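Long-range contact in chorismate synthase (Aquifex aeolicus, PDB 1Q1L), which catalyses the last step of the shikimate pathway, probably using reduced FMN to eliminate phosphate from 5-enolpyruvylshikimate-3-phosphate and yield chorismate: residues Glu39-Leu44 / Lys61-Ile66. Sequence-based numbering, arbitrary orientation.
Sequences EINHEL and KDTAEI
Asn41 reaches from helix 37-48 to the backbone of strand 64-68, the outermost of its sheet within this chain, where its OD1 accepts a hydrogen bond from Ala64 N at 2.7 Å. The bond is nearly straight at the hydrogen (170°), and the donor lies 15° from the carbonyl plane. Asn41 CG stands anti to its own carbonyl carbon (chi1 -62°), which swings the amide across to the strand and brings OD1 to 3.3 Å from Thr63 CA. Next to this bond, Ala64 CB points at the helix and fits between two side chains one turn apart: Ile40 CG2 at 3.7 Å and Leu44 CD1 at 3.8 Å. Ile40 CD1 extends farther along the strand to Ile66 CD1, a looser contact at 4.3 Å. At the other end, Leu44 CB lies 4.0 Å from Asp62 CB, and a water donates to both Leu44 O and Asp62 OD2. Replacing Asn41 by a leucine would probably leave Ala64 N without its side-chain acceptor and the strand less firmly tied to the helix. Farther out, Asp62 forms a salt bridge with Arg140, while Gln48 OE1 receives its backbone N-H. Leu82 and Ile84 of strand 80-85 touch Ile40 and Leu44 respectively and continue the apolar layer, and Ala147 and Val151 of helix 142-157 also pack on Ile40. The helix and strand segments run nearly antiparallel, their axes 8.7 Å apart. This is helix-on-sheet packing at one side of a four-stranded antiparallel sheet of this chain, part of the beta-alpha-beta sandwich of chorismate synthase.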
ATOM      1  N   GLU A  39      -8.588  -4.064  29.157  1.00 37.47           N
ATOM      2  CA  GLU A  39      -9.331  -4.613  28.028  1.00 37.97           C
ATOM      3  C   GLU A  39      -8.377  -5.408  27.142  1.00 37.73           C
ATOM      4  O   GLU A  39      -8.720  -6.476  26.631  1.00 38.50           O
ATOM      5  CB  GLU A  39      -9.967  -3.488  27.214  1.00 40.09           C
ATOM      6  CG  GLU A  39     -11.155  -2.835  27.891  1.00 40.38           C
ATOM      7  CD  GLU A  39     -11.563  -1.534  27.229  1.00 41.22           C
ATOM      8  OE1 GLU A  39     -12.784  -1.283  27.125  1.00 41.46           O
ATOM      9  OE2 GLU A  39     -10.666  -0.759  26.828  1.00 43.24           O
ATOM     10  N   ILE A  40      -7.171  -4.883  26.966  1.00 36.26           N
ATOM     11  CA  ILE A  40      -6.179  -5.553  26.142  1.00 34.82           C
ATOM     12  C   ILE A  40      -5.679  -6.794  26.867  1.00 35.88           C
ATOM     13  O   ILE A  40      -5.607  -7.878  26.283  1.00 35.15           O
ATOM     14  CB  ILE A  40      -4.994  -4.619  25.828  1.00 33.73           C
ATOM     15  CG1 ILE A  40      -5.500  -3.413  25.025  1.00 33.26           C
ATOM     16  CG2 ILE A  40      -3.918  -5.380  25.061  1.00 31.26           C
ATOM     17  CD1 ILE A  40      -4.413  -2.423  24.622  1.00 33.15           C
ATOM     18  N   ASN A  41      -5.348  -6.636  28.145  1.00 35.89           N
ATOM     19  CA  ASN A  41      -4.863  -7.754  28.940  1.00 36.07           C
ATOM     20  C   ASN A  41      -5.881  -8.890  28.988  1.00 35.15           C
ATOM     21  O   ASN A  41      -5.515 -10.064  28.960  1.00 35.31           O
ATOM     22  CB  ASN A  41      -4.530  -7.291  30.362  1.00 39.25           C
ATOM     23  CG  ASN A  41      -3.417  -6.257  30.393  1.00 39.24           C
ATOM     24  OD1 ASN A  41      -2.535  -6.253  29.534  1.00 39.60           O
ATOM     25  ND2 ASN A  41      -3.444  -5.387  31.396  1.00 40.20           N
ATOM     26  N   HIS A  42      -7.162  -8.550  29.053  1.00 35.93           N
ATOM     27  CA  HIS A  42      -8.182  -9.589  29.095  1.00 38.46           C
ATOM     28  C   HIS A  42      -8.050 -10.532  27.899  1.00 37.73           C
ATOM     29  O   HIS A  42      -8.156 -11.749  28.047  1.00 36.22           O
ATOM     30  CB  HIS A  42      -9.583  -8.992  29.097  1.00 39.23           C
ATOM     31  CG  HIS A  42     -10.661 -10.020  29.253  1.00 44.03           C
ATOM     32  ND1 HIS A  42     -11.908  -9.890  28.683  1.00 45.43           N
ATOM     33  CD2 HIS A  42     -10.671 -11.204  29.912  1.00 45.43           C
ATOM     34  CE1 HIS A  42     -12.639 -10.949  28.980  1.00 45.17           C
ATOM     35  NE2 HIS A  42     -11.913 -11.760  29.723  1.00 45.50           N
ATOM     36  N   GLU A  43      -7.822  -9.973  26.711  1.00 36.65           N
ATOM     37  CA  GLU A  43      -7.680 -10.801  25.517  1.00 35.29           C
ATOM     38  C   GLU A  43      -6.377 -11.599  25.568  1.00 34.51           C
ATOM     39  O   GLU A  43      -6.335 -12.761  25.165  1.00 32.98           O
ATOM     40  CB  GLU A  43      -7.718  -9.943  24.248  1.00 35.15           C
ATOM     41  CG  GLU A  43      -9.060  -9.289  23.967  1.00 36.23           C
ATOM     42  CD  GLU A  43     -10.197 -10.291  23.835  1.00 38.79           C
ATOM     43  OE1 GLU A  43      -9.977 -11.375  23.256  1.00 40.95           O
ATOM     44  OE2 GLU A  43     -11.319  -9.990  24.296  1.00 40.87           O
ATOM     45  N   LEU A  44      -5.311 -10.976  26.060  1.00 34.63           N
ATOM     46  CA  LEU A  44      -4.034 -11.670  26.159  1.00 35.47           C
ATOM     47  C   LEU A  44      -4.168 -12.874  27.091  1.00 36.25           C
ATOM     48  O   LEU A  44      -3.550 -13.915  26.865  1.00 36.56           O
ATOM     49  CB  LEU A  44      -2.945 -10.720  26.672  1.00 35.48           C
ATOM     50  CG  LEU A  44      -2.585  -9.588  25.702  1.00 37.09           C
ATOM     51  CD1 LEU A  44      -1.521  -8.686  26.320  1.00 37.30           C
ATOM     52  CD2 LEU A  44      -2.092 -10.185  24.384  1.00 34.79           C
ATOM     53  N   LYS A  61       1.215 -14.221  33.667  1.00 71.64           N
ATOM     54  CA  LYS A  61       0.183 -13.645  32.816  1.00 69.33           C
ATOM     55  C   LYS A  61       0.703 -12.548  31.886  1.00 66.58           C
ATOM     56  O   LYS A  61       1.410 -11.636  32.315  1.00 66.34           O
ATOM     57  CB  LYS A  61      -0.956 -13.090  33.675  1.00 70.05           C
ATOM     58  CG  LYS A  61      -1.616 -14.137  34.556  1.00 71.37           C
ATOM     59  CD  LYS A  61      -2.913 -13.631  35.172  1.00 71.71           C
ATOM     60  CE  LYS A  61      -3.534 -14.693  36.072  1.00 72.57           C
ATOM     61  NZ  LYS A  61      -3.687 -16.003  35.371  1.00 70.76           N
ATOM     62  N   ASP A  62       0.350 -12.653  30.609  1.00 63.14           N
ATOM     63  CA  ASP A  62       0.758 -11.664  29.620  1.00 58.87           C
ATOM     64  C   ASP A  62       0.044 -10.352  29.882  1.00 55.23           C
ATOM     65  O   ASP A  62      -1.159 -10.328  30.151  1.00 54.02           O
ATOM     66  CB  ASP A  62       0.423 -12.127  28.200  1.00 60.37           C
ATOM     67  CG  ASP A  62       1.519 -12.971  27.588  1.00 62.02           C
ATOM     68  OD1 ASP A  62       2.690 -12.536  27.622  1.00 64.34           O
ATOM     69  OD2 ASP A  62       1.210 -14.061  27.062  1.00 62.29           O
ATOM     70  N   THR A  63       0.794  -9.262  29.810  1.00 50.27           N
ATOM     71  CA  THR A  63       0.229  -7.944  30.020  1.00 47.73           C
ATOM     72  C   THR A  63       0.822  -6.981  29.010  1.00 46.41           C
ATOM     73  O   THR A  63       1.994  -7.089  28.635  1.00 44.70           O
ATOM     74  CB  THR A  63       0.519  -7.421  31.440  1.00 49.67           C
ATOM     75  OG1 THR A  63       1.908  -7.593  31.737  1.00 51.60           O
ATOM     76  CG2 THR A  63      -0.319  -8.165  32.465  1.00 50.16           C
ATOM     77  N   ALA A  64       0.004  -6.042  28.561  1.00 43.23           N
ATOM     78  CA  ALA A  64       0.457  -5.061  27.598  1.00 41.63           C
ATOM     79  C   ALA A  64       0.516  -3.695  28.257  1.00 40.65           C
ATOM     80  O   ALA A  64      -0.332  -3.351  29.078  1.00 39.40           O
ATOM     81  CB  ALA A  64      -0.487  -5.021  26.410  1.00 40.30           C
ATOM     82  N   GLU A  65       1.541  -2.929  27.913  1.00 39.81           N
ATOM     83  CA  GLU A  65       1.674  -1.587  28.440  1.00 40.07           C
ATOM     84  C   GLU A  65       1.428  -0.655  27.271  1.00 38.01           C
ATOM     85  O   GLU A  65       2.002  -0.838  26.204  1.00 38.40           O
ATOM     86  CB  GLU A  65       3.079  -1.347  29.014  1.00 41.53           C
ATOM     87  CG  GLU A  65       3.414   0.138  29.158  1.00 45.16           C
ATOM     88  CD  GLU A  65       4.657   0.413  29.990  1.00 47.04           C
ATOM     89  OE1 GLU A  65       5.674  -0.294  29.826  1.00 48.19           O
ATOM     90  OE2 GLU A  65       4.616   1.359  30.801  1.00 48.85           O
ATOM     91  N   ILE A  66       0.553   0.325  27.458  1.00 37.45           N
ATOM     92  CA  ILE A  66       0.280   1.278  26.394  1.00 36.89           C
ATOM     93  C   ILE A  66       1.367   2.341  26.462  1.00 36.47           C
ATOM     94  O   ILE A  66       1.543   2.990  27.492  1.00 35.40           O
ATOM     95  CB  ILE A  66      -1.103   1.929  26.563  1.00 37.39           C
ATOM     96  CG1 ILE A  66      -2.197   0.863  26.417  1.00 38.51           C
ATOM     97  CG2 ILE A  66      -1.284   3.043  25.534  1.00 37.42           C
ATOM     98  CD1 ILE A  66      -3.620   1.403  26.527  1.00 36.67           C
TER
HETATM   99  O   HOH W   1      -1.061 -14.105  25.369  1.00 45.78           O